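Local coordinates for putative DNA protection protein (Streptomyces coelicolor, PDB 4CYB) that probably oxidises ferrous iron and stores it as ferric iron in a twelve-subunit Dps cage of the ferritin family, and is thought to protect DNA, at residues 27-31 with 95-99; 35-39 with 68-72; 78-82 with 139-145. One frame throughout, in Å; residues are numbered along the deposited sequence.

Contact 1: residues 27-31 with 95-99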
loop_
_atom_site.group_PDB
_atom_site.type_symbol
_atom_site.label_atom_id
_atom_site.label_comp_id
_atom_site.label_asym_id
_atom_site.label_seq_id
_atom_site.Cartn_x
_atom_site.Cartn_y
_atom_site.Cartn_z
ATOM N N ARG J 27 -19.173 1.618 35.467
ATOM C CA ARG J 27 -18.827 0.275 35.043
ATOM C C ARG J 27 -17.651 0.317 34.020
ATOM O O ARG J 27 -16.722 -0.517 34.085
ATOM C CB ARG J 27 -20.001 -0.507 34.439
ATOM C CG ARG J 27 -21.226 -0.652 35.331
ATOM C CD ARG J 27 -20.928 -1.219 36.711
ATOM N NE ARG J 27 -20.217 -2.475 36.670
ATOM C CZ ARG J 27 -20.767 -3.689 36.761
ATOM N NH1 ARG J 27 -22.101 -3.857 36.874
ATOM N NH2 ARG J 27 -19.977 -4.740 36.774
ATOM N N LEU J 28 -17.721 1.289 33.104
ATOM C CA LEU J 28 -16.668 1.361 32.051
ATOM C C LEU J 28 -15.334 1.667 32.686
ATOM O O LEU J 28 -14.302 1.118 32.217
ATOM C CB LEU J 28 -17.025 2.392 30.963
ATOM C CG LEU J 28 -18.141 1.930 30.013
ATOM C CD1 LEU J 28 -18.714 3.055 29.161
ATOM C CD2 LEU J 28 -17.723 0.735 29.147
ATOM N N ASN J 29 -15.317 2.550 33.691
ATOM C CA ASN J 29 -14.059 2.910 34.313
ATOM C C ASN J 29 -13.405 1.754 35.041
ATOM O O ASN J 29 -12.199 1.684 35.124
ATOM C CB ASN J 29 -14.114 4.162 35.196
ATOM C CG ASN J 29 -13.839 5.435 34.411
ATOM O OD1 ASN J 29 -12.912 5.481 33.589
ATOM N ND2 ASN J 29 -14.610 6.477 34.683
ATOM N N LYS J 30 -14.201 0.854 35.602
ATOM C CA LYS J 30 -13.602 -0.319 36.236
ATOM C C LYS J 30 -12.973 -1.229 35.188
ATOM O O LYS J 30 -11.828 -1.712 35.369
ATOM C CB LYS J 30 -14.661 -1.086 37.096
ATOM C CG LYS J 30 -14.104 -2.354 37.775
ATOM C CD LYS J 30 -12.831 -2.076 38.573
ATOM C CE LYS J 30 -12.551 -3.235 39.529
ATOM N NZ LYS J 30 -12.554 -4.557 38.876
ATOM N N VAL J 31 -13.691 -1.467 34.110
ATOM C CA VAL J 31 -13.155 -2.276 33.004
ATOM C C VAL J 31 -11.870 -1.612 32.499
ATOM O O VAL J 31 -10.888 -2.296 32.193
ATOM C CB VAL J 31 -14.179 -2.421 31.864
ATOM C CG1 VAL J 31 -13.530 -3.064 30.627
ATOM C CG2 VAL J 31 -15.345 -3.309 32.361
ATOM N N GLU J 95 -5.936 2.647 42.173
ATOM C CA GLU J 95 -6.934 2.758 43.214
ATOM C C GLU J 95 -8.265 2.146 42.842
ATOM O O GLU J 95 -9.087 1.916 43.735
ATOM C CB GLU J 95 -7.142 4.206 43.626
ATOM C CG GLU J 95 -5.877 4.847 44.179
ATOM C CD GLU J 95 -6.010 6.357 44.233
ATOM O OE1 GLU J 95 -6.946 6.906 43.603
ATOM O OE2 GLU J 95 -5.165 7.027 44.861
ATOM N N ILE J 96 -8.482 1.866 41.546
ATOM C CA ILE J 96 -9.760 1.381 41.057
ATOM C C ILE J 96 -9.676 -0.114 40.680
ATOM O O ILE J 96 -10.665 -0.904 40.870
ATOM C CB ILE J 96 -10.211 2.187 39.794
ATOM C CG1 ILE J 96 -10.487 3.662 40.152
ATOM C CG2 ILE J 96 -11.445 1.509 39.128
ATOM C CD1 ILE J 96 -10.721 4.577 38.936
ATOM N N THR J 97 -8.523 -0.543 40.146
ATOM C CA THR J 97 -8.442 -1.916 39.583
ATOM C C THR J 97 -8.522 -2.975 40.692
ATOM O O THR J 97 -8.128 -2.715 41.843
ATOM C CB THR J 97 -7.116 -2.136 38.817
ATOM O OG1 THR J 97 -7.119 -3.440 38.196
ATOM C CG2 THR J 97 -5.875 -1.977 39.776
ATOM N N THR J 98 -9.016 -4.160 40.361
ATOM C CA THR J 98 -8.807 -5.260 41.272
ATOM C C THR J 98 -7.842 -6.338 40.722
ATOM O O THR J 98 -7.732 -7.426 41.277
ATOM C CB THR J 98 -10.149 -5.905 41.664
ATOM O OG1 THR J 98 -10.848 -6.294 40.496
ATOM C CG2 THR J 98 -11.027 -4.921 42.514
ATOM N N VAL J 99 -7.126 -6.045 39.631
ATOM C CA VAL J 99 -6.120 -6.981 39.142
ATOM C C VAL J 99 -4.878 -6.842 40.027
ATOM O O VAL J 99 -4.307 -5.761 40.098
ATOM C CB VAL J 99 -5.706 -6.679 37.645
ATOM C CG1 VAL J 99 -4.664 -7.700 37.161
ATOM C CG2 VAL J 99 -6.946 -6.694 36.770
#
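Where the short helix 90-96 of this Dps subunit runs out, Ile96 and Thr98 are met by the side chain of Lys30, which reaches across from the long helix 18-48. CG of Lys30 stands anti to the backbone N (chi1 179°), and bends at chi2 and chi4 then carry the chain along the end of the short helix. On the way its methylenes pass the backbone carbonyl of Ile96, with CE 3.3 Å from Ile96 O, and CD rests 3.9 Å from CG2 of Ile96, the two side chains running past each other in opposite senses. At the end, Lys30 NZ donates to OG1 of Thr98 at 2.9 Å, the two side chains lying nearly at right angles. The short helix is the one Dps proteins carry between the second and third helices of the four-helix bundle, and the contact ties its exit to the first bundle helix. The ammonium group also forms salt bridges to Asp34 and Glu126, which probably balance its charge. One residue before Thr98, OG1 of Thr97 accepts from the backbone N of Val99 at 3.0 Å, an ST turn as the chain leaves the helix. Asp34 binds this turn too, through Thr97 OG1 and Thr98 N. On the residue preceding Lys30, the carbonyl O of Asn29 lies 4.1 Å from CG2 of Ile96.

Contact 2: residues 35-39 with 68-72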
loop_
_atom_site.group_PDB
_atom_site.type_symbol
_atom_site.label_atom_id
_atom_site.label_comp_id
_atom_site.label_asym_id
_atom_site.label_seq_id
_atom_site.Cartn_x
_atom_site.Cartn_y
_atom_site.Cartn_z
ATOM N N THR J 35 -8.179 -3.171 32.407
ATOM C CA THR J 35 -7.607 -3.335 31.085
ATOM C C THR J 35 -6.276 -2.560 31.003
ATOM O O THR J 35 -5.328 -3.032 30.360
ATOM C CB THR J 35 -8.557 -2.816 30.001
ATOM O OG1 THR J 35 -9.767 -3.588 30.008
ATOM C CG2 THR J 35 -7.897 -2.972 28.588
ATOM N N ARG J 36 -6.204 -1.392 31.613
ATOM C CA ARG J 36 -4.871 -0.728 31.766
ATOM C C ARG J 36 -3.798 -1.615 32.416
ATOM O O ARG J 36 -2.664 -1.723 31.910
ATOM C CB ARG J 36 -4.971 0.605 32.500
ATOM C CG ARG J 36 -5.803 1.647 31.780
ATOM C CD ARG J 36 -4.887 2.446 30.874
ATOM N NE ARG J 36 -3.828 3.150 31.590
ATOM C CZ ARG J 36 -4.017 4.329 32.190
ATOM N NH1 ARG J 36 -5.232 4.890 32.181
ATOM N NH2 ARG J 36 -3.014 4.909 32.852
ATOM N N ILE J 37 -4.163 -2.341 33.495
ATOM C CA ILE J 37 -3.168 -3.226 34.127
ATOM C C ILE J 37 -2.824 -4.392 33.162
ATOM O O ILE J 37 -1.679 -4.787 33.055
ATOM C CB ILE J 37 -3.762 -3.825 35.449
ATOM C CG1 ILE J 37 -4.149 -2.663 36.380
ATOM C CG2 ILE J 37 -2.772 -4.808 36.086
ATOM C CD1 ILE J 37 -2.952 -1.821 36.791
ATOM N N LEU J 38 -3.821 -4.921 32.469
ATOM C CA LEU J 38 -3.636 -6.071 31.592
ATOM C C LEU J 38 -2.757 -5.688 30.389
ATOM O O LEU J 38 -1.847 -6.436 30.033
ATOM C CB LEU J 38 -4.983 -6.651 31.140
ATOM C CG LEU J 38 -4.810 -7.849 30.196
ATOM C CD1 LEU J 38 -3.868 -8.898 30.804
ATOM C CD2 LEU J 38 -6.212 -8.452 29.931
ATOM N N HIS J 39 -2.954 -4.474 29.877
ATOM C CA HIS J 39 -2.065 -4.003 28.779
ATOM C C HIS J 39 -0.613 -4.013 29.274
ATOM O O HIS J 39 0.309 -4.480 28.606
ATOM C CB HIS J 39 -2.455 -2.571 28.346
ATOM C CG HIS J 39 -1.388 -1.941 27.467
ATOM N ND1 HIS J 39 -1.266 -2.225 26.133
ATOM C CD2 HIS J 39 -0.311 -1.185 27.809
ATOM C CE1 HIS J 39 -0.158 -1.575 25.638
ATOM N NE2 HIS J 39 0.410 -0.937 26.652
ATOM N N GLN J 68 -5.255 -4.771 23.306
ATOM C CA GLN J 68 -5.720 -4.203 24.587
ATOM C C GLN J 68 -5.594 -2.687 24.564
ATOM O O GLN J 68 -6.454 -1.964 25.072
ATOM C CB GLN J 68 -4.922 -4.747 25.769
ATOM C CG GLN J 68 -5.166 -6.275 25.993
ATOM C CD GLN J 68 -6.543 -6.600 26.613
ATOM O OE1 GLN J 68 -7.201 -5.739 27.195
ATOM N NE2 GLN J 68 -6.978 -7.877 26.480
ATOM N N LEU J 69 -4.527 -2.162 23.935
ATOM C CA LEU J 69 -4.400 -0.705 23.903
ATOM C C LEU J 69 -5.543 -0.075 23.104
ATOM O O LEU J 69 -5.992 1.027 23.443
ATOM C CB LEU J 69 -3.039 -0.324 23.198
ATOM C CG LEU J 69 -2.700 1.184 23.242
ATOM C CD1 LEU J 69 -2.243 1.519 24.678
ATOM C CD2 LEU J 69 -1.592 1.414 22.207
ATOM N N GLU J 70 -5.967 -0.704 22.009
ATOM C CA GLU J 70 -7.069 -0.191 21.216
ATOM C C GLU J 70 -8.401 -0.280 22.048
ATOM O O GLU J 70 -9.217 0.649 22.018
ATOM C CB GLU J 70 -7.204 -0.896 19.839
ATOM C CG GLU J 70 -8.596 -0.546 19.250
ATOM C CD GLU J 70 -8.922 -0.932 17.793
ATOM O OE1 GLU J 70 -8.436 -1.973 17.284
ATOM O OE2 GLU J 70 -9.712 -0.172 17.156
ATOM N N LEU J 71 -8.577 -1.361 22.787
ATOM C CA LEU J 71 -9.750 -1.428 23.734
ATOM C C LEU J 71 -9.740 -0.275 24.776
ATOM O O LEU J 71 -10.763 0.323 25.049
ATOM C CB LEU J 71 -9.788 -2.757 24.479
ATOM C CG LEU J 71 -10.100 -4.016 23.674
ATOM C CD1 LEU J 71 -10.044 -5.255 24.619
ATOM C CD2 LEU J 71 -11.437 -3.847 22.935
ATOM N N ILE J 72 -8.583 0.035 25.359
ATOM C CA ILE J 72 -8.462 1.130 26.325
ATOM C C ILE J 72 -8.973 2.427 25.680
ATOM O O ILE J 72 -9.777 3.150 26.271
ATOM C CB ILE J 72 -6.985 1.313 26.799
ATOM C CG1 ILE J 72 -6.608 0.151 27.731
ATOM C CG2 ILE J 72 -6.708 2.701 27.419
ATOM C CD1 ILE J 72 -5.132 -0.083 27.838
HETATM O O HOH W 1 -9.772 -5.818 28.303
#
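Thr35 meets Gln68 and Ile72 where helices 18-48 and 54-81, the first two of the ferritin-like four-helix bundle, pack antiparallel; locally their axes stand 9.3 Å apart at 156°. Methyl CG2 of Thr35, anti to its own backbone N, is pressed against CG1 of Ile72 at 3.5 Å, tighter than usual for two carbons. OG1, on the same residue, is hydrogen-bonded to Val31 O and also accepts a hydrogen bond from a water that donates to OE1 of Gln68 as well, so the two polar groups are joined through a single molecule. Next along, the bent chain of Arg36 lays CD alongside CG2 of Ile72 at 3.9 Å, while its guanidinium goes on to Asp40 of a second subunit. Leu38 follows, its CD2 3.6 Å from NE2 of Gln68; that amide nitrogen donates to Gln157 and Asn154 on helix 140-164, two acceptors that satisfy it and probably fix the turn of the amide. His39 comes last, with CB against CD1 of Ile72 and ND1 hydrogen-bonded to Ala65 O, one turn before Leu69. An alanine at His39 would leave that carbonyl without its imidazole partner and is likely to open a gap beside Leu69. Over one face of the ring sits methyl CD1 of Leu69, a CH-pi contact 4.1 Å from the centroid and 20° off the ring normal, displaced toward the CE1 side.

Contact 3: residues 78-82 with 139-145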
loop_
_atom_site.group_PDB
_atom_site.type_symbol
_atom_site.label_atom_id
_atom_site.label_comp_id
_atom_site.label_asym_id
_atom_site.label_seq_id
_atom_site.Cartn_x
_atom_site.Cartn_y
_atom_site.Cartn_z
ATOM N N ARG J 78 -15.647 6.062 25.019
ATOM C CA ARG J 78 -17.069 5.836 25.376
ATOM C C ARG J 78 -17.459 6.580 26.673
ATOM O O ARG J 78 -18.546 7.205 26.744
ATOM C CB ARG J 78 -17.307 4.348 25.553
ATOM C CG ARG J 78 -18.760 3.998 25.908
ATOM C CD ARG J 78 -19.621 4.121 24.671
ATOM N NE ARG J 78 -21.081 3.987 24.918
ATOM C CZ ARG J 78 -21.984 4.323 24.001
ATOM N NH1 ARG J 78 -21.571 4.763 22.782
ATOM N NH2 ARG J 78 -23.298 4.231 24.274
ATOM N N VAL J 79 -16.601 6.508 27.697
ATOM C CA VAL J 79 -16.806 7.316 28.896
ATOM C C VAL J 79 -16.969 8.778 28.570
ATOM O O VAL J 79 -17.902 9.429 29.084
ATOM C CB VAL J 79 -15.671 7.115 29.906
ATOM C CG1 VAL J 79 -15.820 8.074 31.087
ATOM C CG2 VAL J 79 -15.615 5.656 30.373
ATOM N N GLN J 80 -16.064 9.331 27.734
ATOM C CA GLN J 80 -16.196 10.747 27.387
ATOM C C GLN J 80 -17.496 11.054 26.601
ATOM O O GLN J 80 -18.141 12.092 26.817
ATOM C CB GLN J 80 -14.957 11.205 26.556
ATOM C CG GLN J 80 -13.645 10.991 27.319
ATOM C CD GLN J 80 -13.637 11.706 28.663
ATOM O OE1 GLN J 80 -13.331 11.091 29.651
ATOM N NE2 GLN J 80 -14.043 12.970 28.707
ATOM N N THR J 81 -17.857 10.142 25.696
ATOM C CA THR J 81 -19.053 10.269 24.905
ATOM C C THR J 81 -20.305 10.324 25.819
ATOM O O THR J 81 -21.305 10.975 25.468
ATOM C CB THR J 81 -19.177 9.053 23.958
ATOM O OG1 THR J 81 -18.093 9.107 22.983
ATOM C CG2 THR J 81 -20.558 9.072 23.230
ATOM N N LEU J 82 -20.244 9.650 26.958
ATOM C CA LEU J 82 -21.391 9.674 27.912
ATOM C C LEU J 82 -21.329 10.891 28.831
ATOM O O LEU J 82 -22.184 11.026 29.724
ATOM C CB LEU J 82 -21.373 8.367 28.739
ATOM C CG LEU J 82 -21.579 7.113 27.882
ATOM C CD1 LEU J 82 -21.233 5.879 28.697
ATOM C CD2 LEU J 82 -23.006 6.957 27.375
ATOM N N ASP J 139 -28.663 1.502 27.934
ATOM C CA ASP J 139 -27.413 1.957 27.236
ATOM C C ASP J 139 -26.979 0.895 26.215
ATOM O O ASP J 139 -26.044 0.113 26.468
ATOM C CB ASP J 139 -26.330 2.288 28.224
ATOM C CG ASP J 139 -25.144 3.058 27.556
ATOM O OD1 ASP J 139 -25.153 3.126 26.303
ATOM O OD2 ASP J 139 -24.257 3.527 28.278
ATOM N N ASP J 140 -27.741 0.805 25.117
ATOM C CA ASP J 140 -27.511 -0.202 24.085
ATOM C C ASP J 140 -26.081 -0.143 23.549
ATOM O O ASP J 140 -25.486 -1.212 23.286
ATOM C CB ASP J 140 -28.464 0.021 22.902
ATOM C CG ASP J 140 -29.931 -0.129 23.301
ATOM O OD1 ASP J 140 -30.226 -1.158 23.912
ATOM O OD2 ASP J 140 -30.755 0.786 23.047
ATOM N N GLY J 141 -25.576 1.085 23.360
ATOM C CA GLY J 141 -24.246 1.287 22.727
ATOM C C GLY J 141 -23.148 0.769 23.645
ATOM O O GLY J 141 -22.209 0.123 23.203
ATOM N N THR J 142 -23.273 1.011 24.952
ATOM C CA THR J 142 -22.304 0.522 25.908
ATOM C C THR J 142 -22.348 -0.999 25.986
ATOM O O THR J 142 -21.305 -1.665 26.061
ATOM C CB THR J 142 -22.467 1.189 27.301
ATOM O OG1 THR J 142 -22.153 2.570 27.169
ATOM C CG2 THR J 142 -21.533 0.528 28.370
ATOM N N ASN J 143 -23.548 -1.574 25.970
ATOM C CA ASN J 143 -23.615 -3.009 25.989
ATOM C C ASN J 143 -22.894 -3.624 24.762
ATOM O O ASN J 143 -22.160 -4.598 24.890
ATOM C CB ASN J 143 -25.095 -3.458 26.021
ATOM C CG ASN J 143 -25.245 -4.970 25.792
ATOM O OD1 ASN J 143 -25.333 -5.782 26.756
ATOM N ND2 ASN J 143 -25.280 -5.366 24.554
ATOM N N ASP J 144 -23.109 -3.023 23.595
ATOM C CA ASP J 144 -22.518 -3.538 22.352
ATOM C C ASP J 144 -20.994 -3.472 22.406
ATOM O O ASP J 144 -20.335 -4.445 22.012
ATOM C CB ASP J 144 -23.045 -2.768 21.139
ATOM C CG ASP J 144 -22.432 -3.285 19.826
ATOM O OD1 ASP J 144 -22.808 -4.401 19.393
ATOM O OD2 ASP J 144 -21.535 -2.608 19.278
ATOM N N LEU J 145 -20.451 -2.344 22.888
ATOM C CA LEU J 145 -18.992 -2.187 23.085
ATOM C C LEU J 145 -18.474 -3.269 24.046
ATOM O O LEU J 145 -17.500 -3.939 23.774
ATOM C CB LEU J 145 -18.658 -0.789 23.579
ATOM C CG LEU J 145 -17.261 -0.542 24.182
ATOM C CD1 LEU J 145 -16.235 -0.914 23.150
ATOM C CD2 LEU J 145 -17.204 0.935 24.557
#
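Arg78, near the end of helix 54-81, reaches over to the start of helix 140-164 and binds both the N-cap residue Asp139 and Thr142, whose backbone N is capped by it. Its NE donates to OG1 of Thr142 at 2.9 Å, fairly straight at 164° and close to the guanidinium plane. NH2 makes a salt bridge to OD1 of Asp139 at 3.0 Å, meeting the syn lone pair, again in the guanidinium plane, with the two flat groups turned 35° from each other. The third nitrogen, NH1, forms a salt bridge with Glu155 of a neighbouring subunit, so all three nitrogens of this buried group have acceptors. In the capping bond, OD1 of Asp139 also accepts the backbone N of Thr142 at 3.1 Å, this time from above the carboxylate plane, and thus serves two donors. The other oxygen, OD2, accepts a hydrogen bond from OG1 of Thr142 at 2.6 Å and is hydrogen-bonded to Ser24 as well. Thr142 OG1 therefore donates to Asp139 and accepts from Arg78, which probably fixes its rotation. Over one face of the guanidinium lies Gly141, its CA 3.5 Å from NH2; a CB at that position would run into this nitrogen. The aliphatic part of Arg78 slides past Leu145, CB lying 3.6 Å from CD2, while both methyls of Leu82 lie against OD2 of Asp139. Within the bundle, this contact joins the second helix to the N terminus of the last; Leu28 of helix 18-48 packs on Arg78, and Thr134 of helix 109-136 touches Thr142.

From the N terminus, helix 18-48 is met first, supplying residues 27-31 and then 35-39. Helix 54-81 returns antiparallel to it, and contact 2 closes the smallest loop at 68-72. The chain then leaves helix 54-81 through 78-82, and helix 90-96 brings 95-99 back to close contact 1, with contact 2 nested inside. Contact 3 opens before contact 1 has closed and ends only at 139-145, so these two cross, while contacts 2 and 3 follow in series. Ile37 packs on Thr97 and Val99, joining contacts 1 and 2; Leu28 touches Val79, Leu82 and Thr142, bringing helices 18-48, 54-81 and 140-164 together.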